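Local coordinates for protein diketoreductase (Acinetobacter baylyi, PDB 4E12) that reduces dicarbonyl compounds with NADH and probably also interconverts (3S)-3-hydroxyacyl-CoA and 3-oxoacyl-CoA, as its relatives do in fatty acid beta-oxidation, at residues A[155-160]-A[185-190]; A[206-211]-A[256-261]; A[240-245]-A[265-270]. All blocks are in the same frame, centred on the assembly; numbering follows the deposited sequence.

Contact 1. Residues A[155-160]-A[185-190]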
# COMPACT_ATOMS: atom_id res chain seq x y z
N GLU A 155 5.24 -1.02 18.02
CA GLU A 155 6.05 0.09 17.56
C GLU A 155 6.60 0.87 18.73
O GLU A 155 5.84 1.45 19.51
CB GLU A 155 5.22 1.01 16.67
CG GLU A 155 4.84 0.33 15.36
CD GLU A 155 3.85 1.12 14.52
OE1 GLU A 155 2.78 1.49 15.04
OE2 GLU A 155 4.14 1.36 13.33
N VAL A 156 7.92 0.88 18.83
CA VAL A 156 8.63 1.50 19.94
C VAL A 156 9.17 2.85 19.50
O VAL A 156 9.90 2.94 18.51
CB VAL A 156 9.81 0.63 20.41
CG1 VAL A 156 10.51 1.30 21.61
CG2 VAL A 156 9.33 -0.77 20.78
N MET A 157 8.81 3.89 20.23
CA MET A 157 9.17 5.23 19.80
C MET A 157 9.35 6.14 21.01
O MET A 157 8.38 6.44 21.72
CB MET A 157 8.05 5.77 18.90
CG MET A 157 8.33 7.08 18.19
SD MET A 157 6.92 7.57 17.17
CE MET A 157 5.85 8.25 18.43
N GLY A 158 10.58 6.58 21.25
CA GLY A 158 10.83 7.48 22.36
C GLY A 158 11.01 8.93 21.96
O GLY A 158 10.76 9.30 20.81
N THR A 159 11.45 9.76 22.91
CA THR A 159 11.80 11.14 22.60
C THR A 159 13.32 11.25 22.62
O THR A 159 14.01 10.26 22.88
CB THR A 159 11.27 12.13 23.67
OG1 THR A 159 11.97 11.90 24.90
CG2 THR A 159 9.78 11.93 23.91
N THR A 160 13.82 12.44 22.35
CA THR A 160 15.25 12.72 22.45
C THR A 160 15.74 12.50 23.89
O THR A 160 16.92 12.26 24.12
CB THR A 160 15.55 14.17 22.02
OG1 THR A 160 14.77 15.06 22.82
CG2 THR A 160 15.20 14.38 20.56
N LYS A 185 13.44 5.36 15.30
CA LYS A 185 14.67 6.00 15.75
C LYS A 185 14.43 7.45 16.14
O LYS A 185 15.24 8.06 16.85
CB LYS A 185 15.75 5.88 14.65
CG LYS A 185 16.13 4.43 14.36
CD LYS A 185 17.01 4.26 13.13
CE LYS A 185 17.32 2.78 12.90
NZ LYS A 185 18.14 2.54 11.67
N LYS A 186 13.31 8.00 15.70
CA LYS A 186 12.92 9.37 16.00
C LYS A 186 11.40 9.40 16.06
O LYS A 186 10.73 8.54 15.49
CB LYS A 186 13.35 10.32 14.89
CG LYS A 186 14.83 10.44 14.63
CD LYS A 186 15.09 11.52 13.59
CE LYS A 186 16.57 11.69 13.30
NZ LYS A 186 16.83 12.75 12.28
N GLU A 187 10.84 10.41 16.72
CA GLU A 187 9.39 10.54 16.72
C GLU A 187 8.83 10.76 15.33
O GLU A 187 9.44 11.40 14.47
CB GLU A 187 8.92 11.68 17.59
CG GLU A 187 8.99 11.43 19.06
CD GLU A 187 8.25 12.51 19.80
OE1 GLU A 187 8.46 13.69 19.47
OE2 GLU A 187 7.45 12.17 20.68
N LYS A 188 7.63 10.23 15.14
CA LYS A 188 6.88 10.38 13.91
C LYS A 188 5.42 10.14 14.24
O LYS A 188 5.05 9.08 14.74
CB LYS A 188 7.37 9.36 12.87
CG LYS A 188 6.58 9.35 11.56
CD LYS A 188 6.79 10.62 10.74
CE LYS A 188 5.90 10.63 9.51
NZ LYS A 188 4.47 10.74 9.89
N ALA A 189 4.58 11.13 13.98
CA ALA A 189 3.15 10.95 14.18
C ALA A 189 2.68 9.83 13.27
O ALA A 189 3.03 9.79 12.09
CB ALA A 189 2.40 12.23 13.85
N GLY A 190 1.86 8.95 13.84
CA GLY A 190 1.41 7.77 13.11
C GLY A 190 2.43 6.65 13.07
O GLY A 190 2.23 5.65 12.39
O HOH W 1 1.09 3.05 13.22
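Met157 lays its thioether against the backbone of the loop 185-190, where CG touches Lys186 O and Glu187 CA, both at 3.9 Å, and the sulfur reaches Lys188. With CG anti to the backbone N (chi1 -172°) and chi2 extended, SD arrives at the loop; the bend at chi3 then turns CE, which lies near Lys188 O. Lys188 N gives SD a weak hydrogen bond of 3.4 Å, with an angle of 152° at the hydrogen. Methionine suits this place because its flexible, unbranched chain can lie along the loop backbone and its polarisable sulfur tolerates a peptide N-H. Farther along the strand, Gly158 has no side chain, and its O comes within 3.3 Å of Glu187 CG. Glu187 runs alongside Thr159, the two side chains pointing the same way, with Thr159 CG2 4.0 Å from Glu187 OE2. Glu187 OE1 is hydrogen-bonded to Ser127 OG, and the hydroxyl of Thr159 accepts a bond from Lys161 N. At the other end the segments are joined through water: one molecule donates to Glu155 OE1 at 2.9 Å and to Gly190 O at 3.0 Å. Glu155 OE1 is also hydrogen-bonded to His143 ND1, a pairing consistent with the His-Glu catalytic pair of 3-hydroxyacyl-CoA dehydrogenases; His143 is predicted to be important for activity. Glu155 OE2 takes the amides of Val192 and Leu193, and these four bonds would restrict the rotation of the carboxylate. Strand 153-158 runs antiparallel to strand 139-144 and parallel to the outermost strand 180-183, near one edge of the Rossmann-type sheet; helix 126-133 packs on Met157, Thr159 and Glu187, and the loop leads on to helix 193-209.

Contact 2. Residues A[206-211]-A[256-261]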
# COMPACT_ATOMS: atom_id res chain seq x y z
N GLU A 206 -9.81 9.11 -2.76
CA GLU A 206 -9.84 10.15 -3.79
C GLU A 206 -10.29 9.59 -5.14
O GLU A 206 -11.13 10.18 -5.82
CB GLU A 206 -8.47 10.81 -3.94
CG GLU A 206 -8.40 11.87 -5.04
CD GLU A 206 -8.31 11.29 -6.46
OE1 GLU A 206 -8.79 11.94 -7.40
OE2 GLU A 206 -7.75 10.19 -6.63
N LEU A 207 -9.73 8.46 -5.55
CA LEU A 207 -10.18 7.82 -6.80
C LEU A 207 -11.67 7.51 -6.74
O LEU A 207 -12.37 7.62 -7.74
CB LEU A 207 -9.45 6.50 -7.04
CG LEU A 207 -7.93 6.52 -7.23
CD1 LEU A 207 -7.44 5.07 -7.34
CD2 LEU A 207 -7.63 7.32 -8.50
N LEU A 208 -12.16 7.06 -5.58
CA LEU A 208 -13.58 6.73 -5.50
C LEU A 208 -14.40 8.00 -5.55
O LEU A 208 -15.34 8.13 -6.34
CB LEU A 208 -13.91 5.97 -4.22
CG LEU A 208 -15.39 5.60 -4.01
CD1 LEU A 208 -15.95 4.75 -5.16
CD2 LEU A 208 -15.55 4.89 -2.67
N VAL A 209 -14.06 8.93 -4.66
CA VAL A 209 -14.82 10.16 -4.50
C VAL A 209 -14.81 11.05 -5.74
O VAL A 209 -15.77 11.79 -5.99
CB VAL A 209 -14.34 10.96 -3.29
CG1 VAL A 209 -15.05 12.29 -3.23
CG2 VAL A 209 -14.64 10.20 -2.03
N ASP A 210 -13.75 10.98 -6.53
CA ASP A 210 -13.70 11.80 -7.74
C ASP A 210 -14.28 11.08 -8.95
O ASP A 210 -14.19 11.57 -10.07
CB ASP A 210 -12.28 12.28 -8.05
CG ASP A 210 -11.78 13.33 -7.06
OD1 ASP A 210 -12.59 14.01 -6.39
OD2 ASP A 210 -10.55 13.49 -6.94
N GLY A 211 -14.88 9.91 -8.71
CA GLY A 211 -15.52 9.17 -9.77
C GLY A 211 -14.60 8.53 -10.79
O GLY A 211 -15.02 8.30 -11.93
N ARG A 256 -12.28 14.92 3.70
CA ARG A 256 -13.56 15.28 4.30
C ARG A 256 -14.67 15.03 3.31
O ARG A 256 -15.82 14.76 3.68
CB ARG A 256 -13.54 16.74 4.74
CG ARG A 256 -12.52 16.99 5.85
CD ARG A 256 -12.32 18.47 6.09
NE ARG A 256 -13.54 19.10 6.54
CZ ARG A 256 -13.80 19.37 7.82
NH1 ARG A 256 -12.91 19.07 8.75
NH2 ARG A 256 -14.94 19.94 8.15
N GLU A 257 -14.33 15.08 2.04
CA GLU A 257 -15.27 14.75 0.99
C GLU A 257 -15.58 13.25 1.04
O GLU A 257 -16.73 12.84 0.86
CB GLU A 257 -14.67 15.17 -0.35
CG GLU A 257 -15.57 14.99 -1.55
CD GLU A 257 -15.00 15.67 -2.81
OE1 GLU A 257 -14.08 16.51 -2.67
OE2 GLU A 257 -15.48 15.36 -3.92
N PHE A 258 -14.56 12.43 1.28
CA PHE A 258 -14.73 11.00 1.47
C PHE A 258 -15.57 10.74 2.72
O PHE A 258 -16.48 9.91 2.70
CB PHE A 258 -13.35 10.33 1.60
CG PHE A 258 -13.39 8.83 1.79
CD1 PHE A 258 -13.95 8.01 0.82
CD2 PHE A 258 -12.87 8.26 2.93
CE1 PHE A 258 -13.99 6.62 0.98
CE2 PHE A 258 -12.90 6.86 3.10
CZ PHE A 258 -13.47 6.05 2.12
N ALA A 259 -15.27 11.44 3.81
CA ALA A 259 -16.08 11.30 5.02
C ALA A 259 -17.57 11.48 4.70
O ALA A 259 -18.40 10.64 5.08
CB ALA A 259 -15.63 12.29 6.09
N ALA A 260 -17.91 12.56 4.00
CA ALA A 260 -19.30 12.80 3.60
C ALA A 260 -19.85 11.67 2.74
O ALA A 260 -21.04 11.35 2.83
CB ALA A 260 -19.43 14.13 2.88
N TYR A 261 -19.00 11.06 1.91
CA TYR A 261 -19.39 9.98 1.01
C TYR A 261 -19.72 8.73 1.80
O TYR A 261 -20.72 8.05 1.55
CB TYR A 261 -18.25 9.68 0.01
CG TYR A 261 -18.56 8.60 -0.98
CD1 TYR A 261 -19.09 8.90 -2.24
CD2 TYR A 261 -18.32 7.26 -0.68
CE1 TYR A 261 -19.38 7.89 -3.16
CE2 TYR A 261 -18.60 6.25 -1.60
CZ TYR A 261 -19.13 6.57 -2.83
OH TYR A 261 -19.41 5.56 -3.73
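Glu257 reaches from helix 253-267 toward Val209, near the end of helix 193-209, in a helix-helix contact of the all-helical C-terminal domain of the 3-hydroxyacyl-CoA dehydrogenase family. Its CG is anti to the backbone N (chi1 -176°), and the extended chain crosses the valine at a slant, with Glu257 CG and OE2 both 3.2 Å from Val209 CG1. A long acidic side chain suits this rim, since its aliphatic part covers the valine while its charged end stays at the surface. The carboxylates of Glu257 and Asp210 lie near each other with their planes 63° apart, and Lys254 probably eases the repulsion, forming a salt bridge with Asp210 and a long, weak ion pair with Glu257. Phe258, next along the helix, is buried. The other valine branch, Val209 CG2, approaches the edge of its ring in plane, 3.7 Å from Phe258 CD1, and also lies close to Phe258 CA; the branched valine thus serves two successive residues of the facing helix. The phenylalanine ring meets that of Phe236, and the side chain also touches Phe280, so a large aromatic suits this core position. Ala259 turns away from helix 193-209 toward helix 241-249, where a small side chain permits close packing. Tyr261, one turn after Glu257, sends its ring across Leu208, the two side chains crossing at about a right angle. Helix 193-209 finishes beside this contact in a Schellman motif: Gly211, with positive phi, is the C-prime residue, its N bonds to Leu208 O at 3.0 Å, and Ile212 N bonds to Leu207 O. Leucine suits the place because both methyls meet the tyrosine: Leu208 CD2 lies 3.5 Å from Tyr261 CE2, while Leu208 CD1 sits 3.8 Å from Tyr261 OH.

Contact 3. Residues A[240-245]-A[265-270]. With SO4 (sulfate ion), chain I.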
# COMPACT_ATOMS: atom_id res chain seq x y z
N GLY A 240 -13.09 -0.50 9.82
CA GLY A 240 -14.37 -0.06 10.33
C GLY A 240 -14.68 1.27 9.70
O GLY A 240 -13.83 2.18 9.69
N LEU A 241 -15.87 1.40 9.14
CA LEU A 241 -16.17 2.62 8.41
C LEU A 241 -16.52 3.77 9.34
O LEU A 241 -16.29 4.94 9.01
CB LEU A 241 -17.22 2.36 7.35
CG LEU A 241 -16.92 1.27 6.32
CD1 LEU A 241 -18.02 1.32 5.25
CD2 LEU A 241 -15.52 1.46 5.70
N THR A 242 -17.05 3.46 10.52
CA THR A 242 -17.31 4.52 11.47
C THR A 242 -15.96 5.14 11.85
O THR A 242 -15.81 6.36 11.94
CB THR A 242 -18.05 4.03 12.76
OG1 THR A 242 -17.15 3.27 13.58
CG2 THR A 242 -19.21 3.13 12.39
N THR A 243 -14.96 4.28 12.05
CA THR A 243 -13.60 4.74 12.35
C THR A 243 -13.01 5.53 11.19
O THR A 243 -12.41 6.59 11.39
CB THR A 243 -12.68 3.55 12.69
OG1 THR A 243 -13.23 2.83 13.81
CG2 THR A 243 -11.28 4.03 13.01
N ALA A 244 -13.18 5.03 9.97
CA ALA A 244 -12.64 5.71 8.81
C ALA A 244 -13.32 7.07 8.62
O ALA A 244 -12.69 8.05 8.22
CB ALA A 244 -12.80 4.86 7.56
N TYR A 245 -14.61 7.13 8.92
CA TYR A 245 -15.36 8.38 8.84
C TYR A 245 -14.84 9.41 9.85
O TYR A 245 -14.55 10.55 9.48
CB TYR A 245 -16.85 8.10 9.03
CG TYR A 245 -17.68 9.32 9.37
CD1 TYR A 245 -18.05 10.25 8.40
CD2 TYR A 245 -18.10 9.54 10.69
CE1 TYR A 245 -18.82 11.37 8.73
CE2 TYR A 245 -18.86 10.65 11.03
CZ TYR A 245 -19.22 11.56 10.05
OH TYR A 245 -19.97 12.65 10.41
N ASN A 265 -23.45 7.25 2.10
CA ASN A 265 -23.60 5.98 1.42
C ASN A 265 -23.44 4.75 2.29
O ASN A 265 -23.88 3.67 1.90
CB ASN A 265 -22.63 5.91 0.24
CG ASN A 265 -22.94 6.94 -0.79
OD1 ASN A 265 -24.04 6.97 -1.34
ND2 ASN A 265 -21.99 7.84 -1.04
N TYR A 266 -22.82 4.88 3.46
CA TYR A 266 -22.58 3.69 4.27
C TYR A 266 -23.04 3.85 5.70
O TYR A 266 -23.94 3.14 6.14
CB TYR A 266 -21.10 3.28 4.19
CG TYR A 266 -20.73 2.88 2.79
CD1 TYR A 266 -20.34 3.83 1.85
CD2 TYR A 266 -20.78 1.54 2.39
CE1 TYR A 266 -20.01 3.48 0.55
CE2 TYR A 266 -20.45 1.17 1.10
CZ TYR A 266 -20.06 2.14 0.18
OH TYR A 266 -19.74 1.77 -1.09
N ILE A 267 -22.44 4.79 6.42
CA ILE A 267 -22.79 5.01 7.82
C ILE A 267 -24.31 5.19 7.98
O ILE A 267 -24.91 4.63 8.90
CB ILE A 267 -22.08 6.27 8.39
CG1 ILE A 267 -20.56 6.21 8.15
CG2 ILE A 267 -22.36 6.41 9.87
CD1 ILE A 267 -19.92 4.95 8.63
N ASP A 268 -24.93 5.97 7.10
CA ASP A 268 -26.36 6.25 7.23
C ASP A 268 -27.22 5.05 6.90
O ASP A 268 -28.42 5.04 7.19
CB ASP A 268 -26.80 7.46 6.39
CG ASP A 268 -26.37 8.79 6.99
OD1 ASP A 268 -25.76 8.80 8.07
OD2 ASP A 268 -26.65 9.84 6.39
N LYS A 269 -26.62 4.03 6.30
CA LYS A 269 -27.35 2.82 5.96
C LYS A 269 -27.00 1.65 6.89
O LYS A 269 -27.39 0.51 6.62
CB LYS A 269 -27.07 2.42 4.52
CG LYS A 269 -27.52 3.47 3.51
CD LYS A 269 -27.37 2.96 2.10
CE LYS A 269 -27.91 3.96 1.09
NZ LYS A 269 -27.80 3.44 -0.31
N GLY A 270 -26.29 1.93 7.97
CA GLY A 270 -25.83 0.86 8.83
C GLY A 270 -24.87 -0.12 8.16
O GLY A 270 -24.76 -1.27 8.58
S SO4 I . -16.57 0.41 13.24
O1 SO4 I . -17.86 0.57 12.55
O2 SO4 I . -16.09 -0.97 13.10
O3 SO4 I . -16.76 0.71 14.67
O4 SO4 I . -15.58 1.34 12.66
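This is an apolar packing contact at the surface of the C-terminal domain, joining the start of helix 241-249 to the end of helix 253-267. Ile267 is its main wedge. Its CD1 methyl reaches the backbone of the first turn, 3.6 Å from Leu241 O, and touches Leu241 CB, while Ile267 CG1 approaches Tyr245 CB at 4.3 Å. The CG1-CD1 arm of isoleucine is long enough to reach both Leu241 and Tyr245, one turn apart. Leu241 CD1 in turn lies against Tyr266 CB at 3.8 Å and meets its ring obliquely; the same ring packs on Phe280. The helix carrying Tyr266 and Ile267 ends in a Schellman motif with Gly270, of positive phi, as C-prime residue. On the other helix Gly240 is the N-cap, and a sulfate ion, probably from the crystallisation liquor, sits by this helix start, where the helix dipole would favour an anion. Its modelled position against Thr242 is doubtful. Thr243 N donates to SO4 O4 at 3.1 Å and Thr243 OG1 donates to the same SO4 O4 at 3.0 Å. With chi1 -59°, OG1 lies beside its own N, which brings both donors to that oxygen.

In the fold
The three contacts follow the chain from the cofactor-binding domain into the helical C-terminal domain. Contact 1 closes first, near one edge of the Rossmann-type sheet; its centre is about 31 Å from those of contacts 2 and 3. Contacts 2 and 3 alternate along the chain and lie within the C-terminal domain, with about 13 Å between their centres. Both use helix 253-267, which packs on helix 193-209 in contact 2 and on helix 241-249 in contact 3; they touch through Ala259 with Tyr245 and Tyr261 with Tyr266. The loop of contact 1 leads from the cofactor-binding domain into helix 193-209, whose far end lies in contact 2, and contacts 1 and 2 both border the second subunit.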